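Side-chain contacts in 2,3-dihydroxy-2,3-dihydrophenylpropionate dehydrogenase (Pseudomonas sp. MC1, PDB 5XTF), which catalyses the NAD+-dependent oxidation of cis-naphthalene dihydrodiol to 1,2-dihydroxynaphthalene, a step in the breakdown of aromatic hydrocarbons: residues G76-R79 with T83-K86; K134-G139 with V154-S159; E58-L63 with L71-G76; S42-L45 with C49-A52; V160-V165 with A178-V183. All coordinates share one frame; numbering follows the deposited sequence.

Interaction 1. Residues G76-R79 with T83-K86; sequences GDVR and TNEK
Thr83 meets Asp77 with its first torsion at -66°, which sets the methyl CG2 opposite the residue's own backbone N, 4.3 Å from Gly76 C, and leaves OG1 beside that N for a water. Thr83 CB lies 3.6 Å from Asp77 O. In Val78 a chi1 of 80° places CG1 between the backbone N and the carbonyl carbon, leaving CG2 anti to N and against the side-chain amide of Asn84. The water spans the polar gap: it accepts from Asp77 N at 2.8 Å and donates to Thr83 OG1 at 2.7 Å, an oxygen also bonded to Asp80. The loop is stiffened from within. Asp77 OD1 accepts from Arg79 N at 2.8 Å, an Asx turn, with the donor 28° out of the carboxylate plane. Arg79 also grips the same carboxylate side-on, NE to OD1 and NH2 to OD2, the latter a 3.0 Å salt bridge, so OD1 takes two donors. Asp77 and Val78 belong to the NAD+ site, which is empty here. The loop follows strand 72-75 and lies against the start of helix 81-95; Val78 and Thr83 touch Leu53 of strand 49-54, and Arg79 and Val78 rest on helix 118-150.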
loop_
_atom_site.group_PDB
_atom_site.type_symbol
_atom_site.label_atom_id
_atom_site.label_comp_id
_atom_site.label_asym_id
_atom_site.label_seq_id
_atom_site.Cartn_x
_atom_site.Cartn_y
_atom_site.Cartn_z
ATOM N N GLY B 76 -24.296 11.274 -24.621
ATOM C CA GLY B 76 -24.743 12.054 -23.487
ATOM C C GLY B 76 -23.698 12.120 -22.389
ATOM O O GLY B 76 -22.550 11.719 -22.566
ATOM N N ASP B 77 -24.142 12.617 -21.240
ATOM C CA ASP B 77 -23.270 13.000 -20.131
ATOM C C ASP B 77 -23.343 11.946 -19.031
ATOM O O ASP B 77 -24.434 11.634 -18.533
ATOM C CB ASP B 77 -23.678 14.370 -19.600
ATOM C CG ASP B 77 -22.689 14.936 -18.620
ATOM O OD1 ASP B 77 -22.083 14.170 -17.836
ATOM O OD2 ASP B 77 -22.522 16.164 -18.630
ATOM N N VAL B 78 -22.181 11.397 -18.656
ATOM C CA VAL B 78 -22.147 10.322 -17.674
ATOM C C VAL B 78 -22.559 10.813 -16.277
ATOM O O VAL B 78 -23.014 10.015 -15.446
ATOM C CB VAL B 78 -20.744 9.666 -17.705
ATOM C CG1 VAL B 78 -19.741 10.479 -16.925
ATOM C CG2 VAL B 78 -20.790 8.230 -17.214
ATOM N N ARG B 79 -22.494 12.118 -16.021
ATOM C CA ARG B 79 -22.959 12.675 -14.755
ATOM C C ARG B 79 -24.466 12.663 -14.605
ATOM O O ARG B 79 -24.955 13.036 -13.543
ATOM C CB ARG B 79 -22.477 14.109 -14.590
ATOM C CG ARG B 79 -21.011 14.220 -14.369
ATOM C CD ARG B 79 -20.618 15.666 -14.372
ATOM N NE ARG B 79 -20.728 16.256 -15.697
ATOM C CZ ARG B 79 -20.434 17.525 -15.960
ATOM N NH1 ARG B 79 -20.026 18.332 -14.980
ATOM N NH2 ARG B 79 -20.559 17.992 -17.196
ATOM N N THR B 83 -29.011 8.875 -18.170
ATOM C CA THR B 83 -28.194 8.471 -19.310
ATOM C C THR B 83 -27.543 7.105 -19.077
ATOM O O THR B 83 -27.489 6.266 -19.994
ATOM C CB THR B 83 -27.131 9.536 -19.593
ATOM O OG1 THR B 83 -27.759 10.755 -20.021
ATOM C CG2 THR B 83 -26.149 9.047 -20.662
ATOM N N ASN B 84 -27.038 6.866 -17.858
ATOM C CA ASN B 84 -26.464 5.563 -17.526
ATOM C C ASN B 84 -27.520 4.467 -17.603
ATOM O O ASN B 84 -27.251 3.371 -18.101
ATOM C CB ASN B 84 -25.850 5.587 -16.116
ATOM C CG ASN B 84 -24.634 6.476 -16.015
ATOM O OD1 ASN B 84 -24.650 7.500 -15.329
ATOM N ND2 ASN B 84 -23.568 6.082 -16.672
ATOM N N GLU B 85 -28.722 4.737 -17.084
ATOM C CA GLU B 85 -29.816 3.784 -17.228
ATOM C C GLU B 85 -30.127 3.526 -18.699
ATOM O O GLU B 85 -30.319 2.375 -19.117
ATOM C CB GLU B 85 -31.043 4.305 -16.485
ATOM C CG GLU B 85 -30.855 4.304 -14.974
ATOM C CD GLU B 85 -31.971 5.023 -14.230
ATOM O OE1 GLU B 85 -32.527 6.008 -14.777
ATOM O OE2 GLU B 85 -32.303 4.588 -13.106
ATOM N N LYS B 86 -30.142 4.585 -19.505
ATOM C CA LYS B 86 -30.398 4.448 -20.935
ATOM C C LYS B 86 -29.360 3.548 -21.594
ATOM O O LYS B 86 -29.709 2.621 -22.339
ATOM C CB LYS B 86 -30.414 5.834 -21.570
ATOM C CG LYS B 86 -30.874 5.905 -23.017
ATOM C CD LYS B 86 -30.953 7.390 -23.389
ATOM C CE LYS B 86 -30.716 7.661 -24.861
ATOM N NZ LYS B 86 -31.200 6.536 -25.666
HETATM O O HOH W 1 -26.854 13.178 -20.766
#

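Interaction 2. Residues K134-G139 with V154-S159; sequences KSYFSG and VVMTAS
Tyr136 OH donates to Thr157 O at 2.6 Å, a short bond that meets the carbonyl in its plane, on a lone pair, at a C=O...donor angle of 129°. The same oxygen lies at the edge of the ring, near its plane. Met156 flanks the ring at an oblique slant: its CG is 3.7 Å from Tyr136 CD2, and SD lies 4.9 Å from the ring centroid, 61° off the normal, a Met-aromatic contact. The tyrosine's chi1 of -77° aims the ring from helix 118-150 toward strand 153-157. Further out, Lys176 NZ bonds to Ala158 O and weakly to Thr157 O, whereas Thr157 OG1 is paired with Asn104 and Tyr250. Lys176 and Asn104 are NAD+-binding residues, and Tyr172 and Lys176 have the YxxxK spacing of the SDR family. The buried tyrosine thus satisfies its hydroxyl on a strand-end carbonyl beside the cofactor site, and this bond may polarise that carbonyl and help fix the backbone that Lys176 also engages.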
loop_
_atom_site.group_PDB
_atom_site.type_symbol
_atom_site.label_atom_id
_atom_site.label_comp_id
_atom_site.label_asym_id
_atom_site.label_seq_id
_atom_site.Cartn_x
_atom_site.Cartn_y
_atom_site.Cartn_z
ATOM N N LYS B 134 -18.433 9.995 -8.659
ATOM C CA LYS B 134 -19.874 9.830 -8.503
ATOM C C LYS B 134 -20.486 9.093 -9.694
ATOM O O LYS B 134 -21.343 8.214 -9.523
ATOM C CB LYS B 134 -20.558 11.183 -8.303
ATOM C CG LYS B 134 -21.918 11.002 -7.684
ATOM C CD LYS B 134 -22.758 12.270 -7.660
ATOM C CE LYS B 134 -24.106 11.964 -6.993
ATOM N NZ LYS B 134 -24.951 13.172 -6.773
ATOM N N SER B 135 -20.044 9.405 -10.902
ATOM C CA SER B 135 -20.651 8.742 -12.044
ATOM C C SER B 135 -20.173 7.295 -12.199
ATOM O O SER B 135 -20.839 6.515 -12.884
ATOM C CB SER B 135 -20.399 9.546 -13.319
ATOM O OG SER B 135 -19.074 9.331 -13.767
ATOM N N TYR B 136 -19.068 6.894 -11.556
ATOM C CA TYR B 136 -18.787 5.460 -11.436
ATOM C C TYR B 136 -19.849 4.778 -10.578
ATOM O O TYR B 136 -20.372 3.717 -10.947
ATOM C CB TYR B 136 -17.401 5.206 -10.842
ATOM C CG TYR B 136 -16.229 5.387 -11.783
ATOM C CD1 TYR B 136 -16.376 5.976 -13.038
ATOM C CD2 TYR B 136 -14.964 4.957 -11.408
ATOM C CE1 TYR B 136 -15.279 6.129 -13.883
ATOM C CE2 TYR B 136 -13.870 5.109 -12.238
ATOM C CZ TYR B 136 -14.028 5.688 -13.465
ATOM O OH TYR B 136 -12.910 5.814 -14.240
ATOM N N PHE B 137 -20.196 5.394 -9.434
ATOM C CA PHE B 137 -21.289 4.881 -8.608
ATOM C C PHE B 137 -22.585 4.782 -9.405
ATOM O O PHE B 137 -23.313 3.787 -9.301
ATOM C CB PHE B 137 -21.495 5.771 -7.380
ATOM C CG PHE B 137 -20.521 5.511 -6.252
ATOM C CD1 PHE B 137 -19.406 6.326 -6.074
ATOM C CD2 PHE B 137 -20.732 4.472 -5.364
ATOM C CE1 PHE B 137 -18.513 6.096 -5.036
ATOM C CE2 PHE B 137 -19.846 4.235 -4.326
ATOM C CZ PHE B 137 -18.737 5.048 -4.164
ATOM N N SER B 138 -22.881 5.802 -10.216
ATOM C CA SER B 138 -24.130 5.832 -10.979
ATOM C C SER B 138 -24.177 4.722 -12.032
ATOM O O SER B 138 -25.158 3.972 -12.111
ATOM C CB SER B 138 -24.307 7.210 -11.617
ATOM O OG SER B 138 -25.430 7.257 -12.492
ATOM N N GLY B 139 -23.116 4.587 -12.834
ATOM C CA GLY B 139 -23.052 3.492 -13.791
ATOM C C GLY B 139 -23.202 2.122 -13.153
ATOM O O GLY B 139 -23.926 1.262 -13.667
ATOM N N VAL B 154 -17.231 -5.804 -13.106
ATOM C CA VAL B 154 -17.024 -4.377 -13.297
ATOM C C VAL B 154 -15.531 -4.127 -13.436
ATOM O O VAL B 154 -14.727 -4.738 -12.725
ATOM C CB VAL B 154 -17.598 -3.563 -12.121
ATOM C CG1 VAL B 154 -17.329 -2.098 -12.320
ATOM C CG2 VAL B 154 -19.065 -3.817 -11.997
ATOM N N VAL B 155 -15.156 -3.233 -14.347
ATOM C CA VAL B 155 -13.792 -2.721 -14.423
ATOM C C VAL B 155 -13.878 -1.213 -14.412
ATOM O O VAL B 155 -14.598 -0.629 -15.229
ATOM C CB VAL B 155 -13.030 -3.189 -15.672
ATOM C CG1 VAL B 155 -11.558 -2.810 -15.543
ATOM C CG2 VAL B 155 -13.195 -4.683 -15.876
ATOM N N MET B 156 -13.167 -0.582 -13.480
ATOM C CA MET B 156 -13.062 0.860 -13.416
ATOM C C MET B 156 -11.686 1.298 -13.888
ATOM O O MET B 156 -10.683 0.604 -13.686
ATOM C CB MET B 156 -13.298 1.376 -11.996
ATOM C CG MET B 156 -14.738 1.265 -11.519
ATOM S SD MET B 156 -14.902 1.597 -9.751
ATOM C CE MET B 156 -14.794 -0.042 -9.053
ATOM N N THR B 157 -11.645 2.451 -14.526
ATOM C CA THR B 157 -10.379 3.097 -14.828
ATOM C C THR B 157 -9.972 3.928 -13.611
ATOM O O THR B 157 -10.662 4.886 -13.232
ATOM C CB THR B 157 -10.502 3.957 -16.089
ATOM O OG1 THR B 157 -10.756 3.121 -17.231
ATOM C CG2 THR B 157 -9.240 4.765 -16.319
ATOM N N ALA B 158 -8.881 3.522 -12.965
ATOM C CA ALA B 158 -8.244 4.317 -11.927
ATOM C C ALA B 158 -7.206 5.199 -12.603
ATOM O O ALA B 158 -7.518 5.835 -13.613
ATOM C CB ALA B 158 -7.627 3.418 -10.856
ATOM N N SER B 159 -5.972 5.217 -12.098
ATOM C CA SER B 159 -4.933 6.110 -12.612
ATOM C C SER B 159 -3.626 5.844 -11.863
ATOM O O SER B 159 -3.628 5.288 -10.757
ATOM C CB SER B 159 -5.359 7.583 -12.460
ATOM O OG SER B 159 -4.350 8.484 -12.863
#

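Interaction 3. Residues E58-L63 with L71-G76; sequences EQEALL and LEIVVG
Within the two segments the shortest polar bond is a backbone one, Leu62 N to Glu58 O at 3.0 Å, in the turn that carries Leu63 to Ile73. The next along the helix, Leu63 N to Gln59 O, measures 3.1 Å. From there the contact is carried by hydrocarbon. Leu63 CB is 3.7 Å from Ile73 CD1, the two side chains passing at a slant, and Leu71 CD1 reaches the same CB from 4.2 Å. One turn earlier Glu60 lies extended, its CG opposite its backbone N (chi1 -175°), so its stem runs over the strand. CG rests 3.9 Å from Ile73 CG2, and the Glu60 and Val75 side chains cross at about a right angle, with Glu60 OE1 3.6 Å from Val75 CG2. Helix 58-63 and strand 72-75 run nearly antiparallel, at 168°, with axes 9.2 Å apart, as in the right-handed beta-alpha-beta crossover of a Rossmann fold. Gln59, an NAD+-binding residue, faces elsewhere on this helix and accepts from Arg55 N. Chemically the interface grades from the buried Leu63 and Leu71 to the partly exposed Ile73, Val75 and Glu60, where Glu60 lays its methylenes on Ile73 while its carboxylate lies against the Val75 methyl.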
loop_
_atom_site.group_PDB
_atom_site.type_symbol
_atom_site.label_atom_id
_atom_site.label_comp_id
_atom_site.label_asym_id
_atom_site.label_seq_id
_atom_site.Cartn_x
_atom_site.Cartn_y
_atom_site.Cartn_z
ATOM N N GLU B 58 -20.042 13.890 -32.806
ATOM C CA GLU B 58 -18.836 13.661 -33.591
ATOM C C GLU B 58 -18.185 12.347 -33.206
ATOM O O GLU B 58 -17.708 11.595 -34.069
ATOM C CB GLU B 58 -17.835 14.799 -33.393
ATOM C CG GLU B 58 -18.213 16.127 -34.032
ATOM C CD GLU B 58 -19.388 16.792 -33.369
ATOM O OE1 GLU B 58 -20.351 17.144 -34.077
ATOM O OE2 GLU B 58 -19.368 16.989 -32.137
ATOM N N GLN B 59 -18.132 12.072 -31.905
ATOM C CA GLN B 59 -17.569 10.812 -31.459
ATOM C C GLN B 59 -18.467 9.650 -31.848
ATOM O O GLN B 59 -17.975 8.559 -32.145
ATOM C CB GLN B 59 -17.347 10.861 -29.951
ATOM C CG GLN B 59 -16.408 11.935 -29.446
ATOM C CD GLN B 59 -16.320 11.922 -27.940
ATOM O OE1 GLN B 59 -17.300 11.626 -27.257
ATOM N NE2 GLN B 59 -15.145 12.221 -27.412
ATOM N N GLU B 60 -19.781 9.871 -31.869
ATOM C CA GLU B 60 -20.680 8.861 -32.405
ATOM C C GLU B 60 -20.340 8.552 -33.858
ATOM O O GLU B 60 -20.275 7.385 -34.248
ATOM C CB GLU B 60 -22.125 9.329 -32.270
ATOM C CG GLU B 60 -23.131 8.291 -32.680
ATOM C CD GLU B 60 -24.543 8.808 -32.568
ATOM O OE1 GLU B 60 -24.730 10.031 -32.746
ATOM O OE2 GLU B 60 -25.453 7.998 -32.279
ATOM N N ALA B 61 -20.095 9.587 -34.666
ATOM C CA ALA B 61 -19.794 9.383 -36.078
ATOM C C ALA B 61 -18.468 8.661 -36.250
ATOM O O ALA B 61 -18.312 7.833 -37.162
ATOM C CB ALA B 61 -19.774 10.724 -36.809
ATOM N N LEU B 62 -17.502 8.961 -35.383
ATOM C CA LEU B 62 -16.250 8.220 -35.387
ATOM C C LEU B 62 -16.499 6.724 -35.208
ATOM O O LEU B 62 -15.904 5.899 -35.915
ATOM C CB LEU B 62 -15.347 8.774 -34.290
ATOM C CG LEU B 62 -13.857 8.445 -34.194
ATOM C CD1 LEU B 62 -13.254 9.355 -33.136
ATOM C CD2 LEU B 62 -13.597 6.985 -33.829
ATOM N N LEU B 63 -17.388 6.352 -34.279
ATOM C CA LEU B 63 -17.633 4.937 -34.014
ATOM C C LEU B 63 -18.441 4.279 -35.124
ATOM O O LEU B 63 -18.268 3.079 -35.374
ATOM C CB LEU B 63 -18.358 4.754 -32.679
ATOM C CG LEU B 63 -17.542 4.992 -31.407
ATOM C CD1 LEU B 63 -18.420 4.758 -30.196
ATOM C CD2 LEU B 63 -16.325 4.059 -31.375
ATOM N N LEU B 71 -22.499 -1.641 -33.112
ATOM C CA LEU B 71 -22.495 -1.170 -31.735
ATOM C C LEU B 71 -23.858 -0.614 -31.360
ATOM O O LEU B 71 -24.676 -0.259 -32.210
ATOM C CB LEU B 71 -21.440 -0.085 -31.509
ATOM C CG LEU B 71 -20.032 -0.404 -31.990
ATOM C CD1 LEU B 71 -19.115 0.753 -31.693
ATOM C CD2 LEU B 71 -19.513 -1.690 -31.369
ATOM N N GLU B 72 -24.095 -0.555 -30.062
ATOM C CA GLU B 72 -25.187 0.217 -29.501
ATOM C C GLU B 72 -24.544 1.436 -28.869
ATOM O O GLU B 72 -23.642 1.293 -28.040
ATOM C CB GLU B 72 -25.966 -0.603 -28.476
ATOM C CG GLU B 72 -27.311 -0.019 -28.088
ATOM C CD GLU B 72 -28.283 0.071 -29.269
ATOM O OE1 GLU B 72 -28.260 -0.820 -30.155
ATOM O OE2 GLU B 72 -29.078 1.028 -29.308
ATOM N N ILE B 73 -24.964 2.624 -29.280
ATOM C CA ILE B 73 -24.299 3.863 -28.894
ATOM C C ILE B 73 -25.320 4.797 -28.268
ATOM O O ILE B 73 -26.420 4.973 -28.797
ATOM C CB ILE B 73 -23.600 4.533 -30.092
ATOM C CG1 ILE B 73 -22.578 3.576 -30.713
ATOM C CG2 ILE B 73 -22.942 5.853 -29.677
ATOM C CD1 ILE B 73 -21.950 4.073 -32.015
ATOM N N VAL B 74 -24.965 5.366 -27.126
ATOM C CA VAL B 74 -25.731 6.418 -26.474
ATOM C C VAL B 74 -24.823 7.635 -26.388
ATOM O O VAL B 74 -23.658 7.512 -25.986
ATOM C CB VAL B 74 -26.209 5.996 -25.071
ATOM C CG1 VAL B 74 -26.819 7.166 -24.349
ATOM C CG2 VAL B 74 -27.185 4.837 -25.151
ATOM N N VAL B 75 -25.340 8.793 -26.798
ATOM C CA VAL B 75 -24.628 10.063 -26.709
ATOM C C VAL B 75 -25.175 10.824 -25.512
ATOM O O VAL B 75 -26.394 11.022 -25.415
ATOM C CB VAL B 75 -24.801 10.900 -27.988
ATOM C CG1 VAL B 75 -24.166 12.267 -27.789
ATOM C CG2 VAL B 75 -24.241 10.182 -29.226
ATOM N N GLY B 76 -24.296 11.274 -24.621
ATOM C CA GLY B 76 -24.743 12.054 -23.487
ATOM C C GLY B 76 -23.698 12.120 -22.389
ATOM O O GLY B 76 -22.550 11.719 -22.566
#

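Interaction 4. Residues S42-L45 with C49-A52; sequences SFKL and CVSA
Phe43 comes first among the contacting residues of helix 42-45, and only the base of its side chain is engaged: CB lies 4.0 Å from Val50 CG2. Its chi1 of -84° leads the ring away from the strand, where it stacks edge-to-face with Tyr48 and packs on Tyr250, Leu251 and Ala254 of helix 248-254. Lys44 follows and meets the same methyl twice, through its backbone N at 3.8 Å and through CD at 4.1 Å. Its chain leaves with CG opposite the backbone N, then bends at chi2 (81°), and this bend brings the middle of the aliphatic stem beside Val50 at an oblique angle; the stem also touches Ala70 and Leu71. On the strand, Val50 directs its CB at the helix, and one of its two methyls, CG2, lies between Phe43 and Lys44, while the side chain also rests on Val26 and Ile28 of strand 25-28. This joins helix 34-46 to strand 49-54 within the first beta-alpha-beta unit of the fold. The contact is largely apolar van der Waals packing: a valine methyl is held between a phenylalanine's base, a helical backbone N and a lysine's methylenes, and the ammonium end of Lys44 takes no part in the contact with Val50.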
loop_
_atom_site.group_PDB
_atom_site.type_symbol
_atom_site.label_atom_id
_atom_site.label_comp_id
_atom_site.label_asym_id
_atom_site.label_seq_id
_atom_site.Cartn_x
_atom_site.Cartn_y
_atom_site.Cartn_z
ATOM N N SER B 42 -10.849 -2.991 -29.002
ATOM C CA SER B 42 -10.236 -4.217 -28.503
ATOM C C SER B 42 -11.278 -5.274 -28.168
ATOM O O SER B 42 -11.079 -6.463 -28.451
ATOM C CB SER B 42 -9.375 -3.911 -27.281
ATOM O OG SER B 42 -8.111 -3.452 -27.707
ATOM N N PHE B 43 -12.375 -4.877 -27.527
ATOM C CA PHE B 43 -13.375 -5.864 -27.147
ATOM C C PHE B 43 -14.145 -6.346 -28.370
ATOM O O PHE B 43 -14.464 -7.539 -28.486
ATOM C CB PHE B 43 -14.315 -5.287 -26.082
ATOM C CG PHE B 43 -13.777 -5.386 -24.667
ATOM C CD1 PHE B 43 -12.979 -4.378 -24.130
ATOM C CD2 PHE B 43 -14.072 -6.485 -23.870
ATOM C CE1 PHE B 43 -12.474 -4.466 -22.809
ATOM C CE2 PHE B 43 -13.572 -6.574 -22.544
ATOM C CZ PHE B 43 -12.771 -5.565 -22.028
ATOM N N LYS B 44 -14.429 -5.438 -29.308
ATOM C CA LYS B 44 -15.014 -5.860 -30.583
ATOM C C LYS B 44 -14.119 -6.872 -31.279
ATOM O O LYS B 44 -14.598 -7.888 -31.790
ATOM C CB LYS B 44 -15.241 -4.652 -31.489
ATOM C CG LYS B 44 -16.298 -4.868 -32.538
ATOM C CD LYS B 44 -17.676 -4.668 -31.947
ATOM C CE LYS B 44 -18.740 -5.008 -32.970
ATOM N NZ LYS B 44 -18.765 -6.471 -33.245
ATOM N N LEU B 45 -12.811 -6.625 -31.285
ATOM C CA LEU B 45 -11.894 -7.546 -31.944
ATOM C C LEU B 45 -11.854 -8.902 -31.241
ATOM O O LEU B 45 -11.720 -9.938 -31.903
ATOM C CB LEU B 45 -10.504 -6.914 -32.018
ATOM C CG LEU B 45 -9.430 -7.635 -32.821
ATOM C CD1 LEU B 45 -9.896 -7.858 -34.258
ATOM C CD2 LEU B 45 -8.123 -6.841 -32.757
ATOM N N CYS B 49 -20.080 -8.348 -28.070
ATOM C CA CYS B 49 -21.029 -7.305 -28.418
ATOM C C CYS B 49 -20.751 -6.122 -27.506
ATOM O O CYS B 49 -20.574 -6.297 -26.294
ATOM C CB CYS B 49 -22.467 -7.787 -28.248
ATOM S SG CYS B 49 -22.866 -9.293 -29.166
ATOM N N VAL B 50 -20.677 -4.925 -28.083
ATOM C CA VAL B 50 -20.192 -3.745 -27.376
ATOM C C VAL B 50 -21.258 -2.665 -27.419
ATOM O O VAL B 50 -21.780 -2.341 -28.492
ATOM C CB VAL B 50 -18.874 -3.223 -27.980
ATOM C CG1 VAL B 50 -18.448 -1.922 -27.293
ATOM C CG2 VAL B 50 -17.792 -4.292 -27.866
ATOM N N SER B 51 -21.579 -2.111 -26.261
ATOM C CA SER B 51 -22.282 -0.845 -26.210
ATOM C C SER B 51 -21.371 0.208 -25.603
ATOM O O SER B 51 -20.419 -0.096 -24.871
ATOM C CB SER B 51 -23.581 -0.939 -25.414
ATOM O OG SER B 51 -23.327 -0.836 -24.043
ATOM N N ALA B 52 -21.674 1.461 -25.907
ATOM C CA ALA B 52 -20.704 2.521 -25.691
ATOM C C ALA B 52 -21.433 3.820 -25.407
ATOM O O ALA B 52 -22.381 4.172 -26.116
ATOM C CB ALA B 52 -19.791 2.685 -26.910
#

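Interaction 5. Residues V160-V165 with A178-V183; sequences VSSHAV and AVLGMV
Apolar contact is made by Leu180 on Ser162 and His163. Leu180 CG sits 3.5 Å from Ser162 CB, and the branch CD2 adds a 3.6 Å approach to the same CB. CD2 also reaches His163 CE1 at 3.9 Å, slanting to the ring, whose torsions (chi1 -40°) carry it back over its neighbour, with Ser162 CB 4.0 Å above the plane of one face. Polar bonds hold the loop rather than span the pair: Val160 O takes His163 N at 3.0 Å in the 3-10 pattern, and also Ala164 N, one residue on, at 3.1 Å. Ser162 OG pairs with Lys176 O, and His163 NE2 with Ser200. Lys176 is an NAD+-binding residue, so the loop lies next to the cofactor site. Leading on from strand 153-157, this turn packs on helix 170-190; Leu180 and His163 both touch Val266 of strand 266-269, and His163 O bonds to Lys184 of a second subunit.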
loop_
_atom_site.group_PDB
_atom_site.type_symbol
_atom_site.label_atom_id
_atom_site.label_comp_id
_atom_site.label_asym_id
_atom_site.label_seq_id
_atom_site.Cartn_x
_atom_site.Cartn_y
_atom_site.Cartn_z
ATOM N N VAL B 160 -2.504 6.244 -12.473
ATOM C CA VAL B 160 -1.253 6.247 -11.713
ATOM C C VAL B 160 -1.370 7.218 -10.552
ATOM O O VAL B 160 -0.716 7.046 -9.513
ATOM C CB VAL B 160 -0.037 6.584 -12.606
ATOM C CG1 VAL B 160 -0.105 8.012 -13.104
ATOM C CG2 VAL B 160 1.275 6.352 -11.842
ATOM N N SER B 161 -2.216 8.242 -10.700
ATOM C CA SER B 161 -2.525 9.175 -9.626
ATOM C C SER B 161 -3.254 8.516 -8.463
ATOM O O SER B 161 -3.382 9.138 -7.401
ATOM C CB SER B 161 -3.364 10.331 -10.171
ATOM O OG SER B 161 -2.592 11.193 -11.000
ATOM N N SER B 162 -3.746 7.287 -8.639
ATOM C CA SER B 162 -4.295 6.542 -7.515
ATOM C C SER B 162 -3.216 6.065 -6.543
ATOM O O SER B 162 -3.549 5.691 -5.417
ATOM C CB SER B 162 -5.082 5.330 -8.015
ATOM O OG SER B 162 -6.067 5.701 -8.958
ATOM N N HIS B 163 -1.947 6.051 -6.951
ATOM C CA HIS B 163 -0.864 5.485 -6.148
ATOM C C HIS B 163 0.231 6.486 -5.821
ATOM O O HIS B 163 0.764 6.461 -4.710
ATOM C CB HIS B 163 -0.237 4.269 -6.873
ATOM C CG HIS B 163 -1.242 3.393 -7.553
ATOM N ND1 HIS B 163 -2.053 2.516 -6.861
ATOM C CD2 HIS B 163 -1.601 3.290 -8.856
ATOM C CE1 HIS B 163 -2.855 1.898 -7.714
ATOM N NE2 HIS B 163 -2.605 2.354 -8.928
ATOM N N ALA B 164 0.578 7.373 -6.752
ATOM C CA ALA B 164 1.694 8.294 -6.588
ATOM C C ALA B 164 1.235 9.712 -6.902
ATOM O O ALA B 164 0.140 9.932 -7.430
ATOM C CB ALA B 164 2.878 7.900 -7.489
ATOM N N VAL B 165 2.098 10.682 -6.581
ATOM C CA VAL B 165 1.834 12.086 -6.886
ATOM C C VAL B 165 2.586 12.456 -8.154
ATOM O O VAL B 165 3.326 11.638 -8.709
ATOM C CB VAL B 165 2.246 13.001 -5.723
ATOM C CG1 VAL B 165 1.615 12.522 -4.426
ATOM C CG2 VAL B 165 3.751 13.035 -5.603
ATOM N N ALA B 178 -10.065 7.810 -4.365
ATOM C CA ALA B 178 -11.410 7.340 -4.056
ATOM C C ALA B 178 -11.788 6.131 -4.918
ATOM O O ALA B 178 -12.433 5.196 -4.430
ATOM C CB ALA B 178 -12.415 8.483 -4.215
ATOM N N VAL B 179 -11.358 6.103 -6.188
ATOM C CA VAL B 179 -11.672 4.949 -7.041
ATOM C C VAL B 179 -11.061 3.669 -6.467
ATOM O O VAL B 179 -11.728 2.628 -6.398
ATOM C CB VAL B 179 -11.226 5.190 -8.500
ATOM C CG1 VAL B 179 -11.556 3.998 -9.340
ATOM C CG2 VAL B 179 -11.918 6.440 -9.079
ATOM N N LEU B 180 -9.809 3.732 -6.002
ATOM C CA LEU B 180 -9.231 2.595 -5.286
ATOM C C LEU B 180 -10.119 2.152 -4.146
ATOM O O LEU B 180 -10.246 0.953 -3.880
ATOM C CB LEU B 180 -7.864 2.940 -4.715
ATOM C CG LEU B 180 -6.750 3.309 -5.671
ATOM C CD1 LEU B 180 -5.460 3.352 -4.858
ATOM C CD2 LEU B 180 -6.659 2.310 -6.801
ATOM N N GLY B 181 -10.726 3.107 -3.442
ATOM C CA GLY B 181 -11.591 2.750 -2.335
ATOM C C GLY B 181 -12.831 2.017 -2.799
ATOM O O GLY B 181 -13.233 1.018 -2.196
ATOM N N MET B 182 -13.445 2.499 -3.880
ATOM C CA MET B 182 -14.600 1.820 -4.469
ATOM C C MET B 182 -14.273 0.394 -4.873
ATOM O O MET B 182 -15.075 -0.517 -4.648
ATOM C CB MET B 182 -15.100 2.581 -5.693
ATOM C CG MET B 182 -15.481 4.000 -5.462
ATOM S SD MET B 182 -15.967 4.750 -7.041
ATOM C CE MET B 182 -17.443 3.814 -7.455
ATOM N N VAL B 183 -13.122 0.188 -5.522
ATOM C CA VAL B 183 -12.731 -1.150 -5.969
ATOM C C VAL B 183 -12.712 -2.122 -4.798
ATOM O O VAL B 183 -13.215 -3.246 -4.893
ATOM C CB VAL B 183 -11.362 -1.119 -6.672
ATOM C CG1 VAL B 183 -10.913 -2.516 -6.938
ATOM C CG2 VAL B 183 -11.428 -0.341 -7.964
#

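All five contacts lie in one Rossmann-type chain and follow it in the order 4, 3, 1, 2, 5. Interactions 3 and 4 have centres about 13 Å apart and meet on neighbouring strands 72-75 and 49-54 of the seven-stranded parallel sheet; Leu71 CD2 also packs on Lys44 CD at 3.5 Å. Gly76 is common to interactions 3 and 1, where strand 72-75 passes into the loop before helix 81-95. Interaction 1 meets interaction 2 through helix 118-150, and interactions 2 and 5, centres about 12 Å apart, touch chiefly through Met182 and Val183. Interactions 3 and 5 have centres about 29 Å apart, on opposite sides of the chain's centre, so the series runs from the edge strand 72-75 past strand 153-157, with several members beside the NAD+ site.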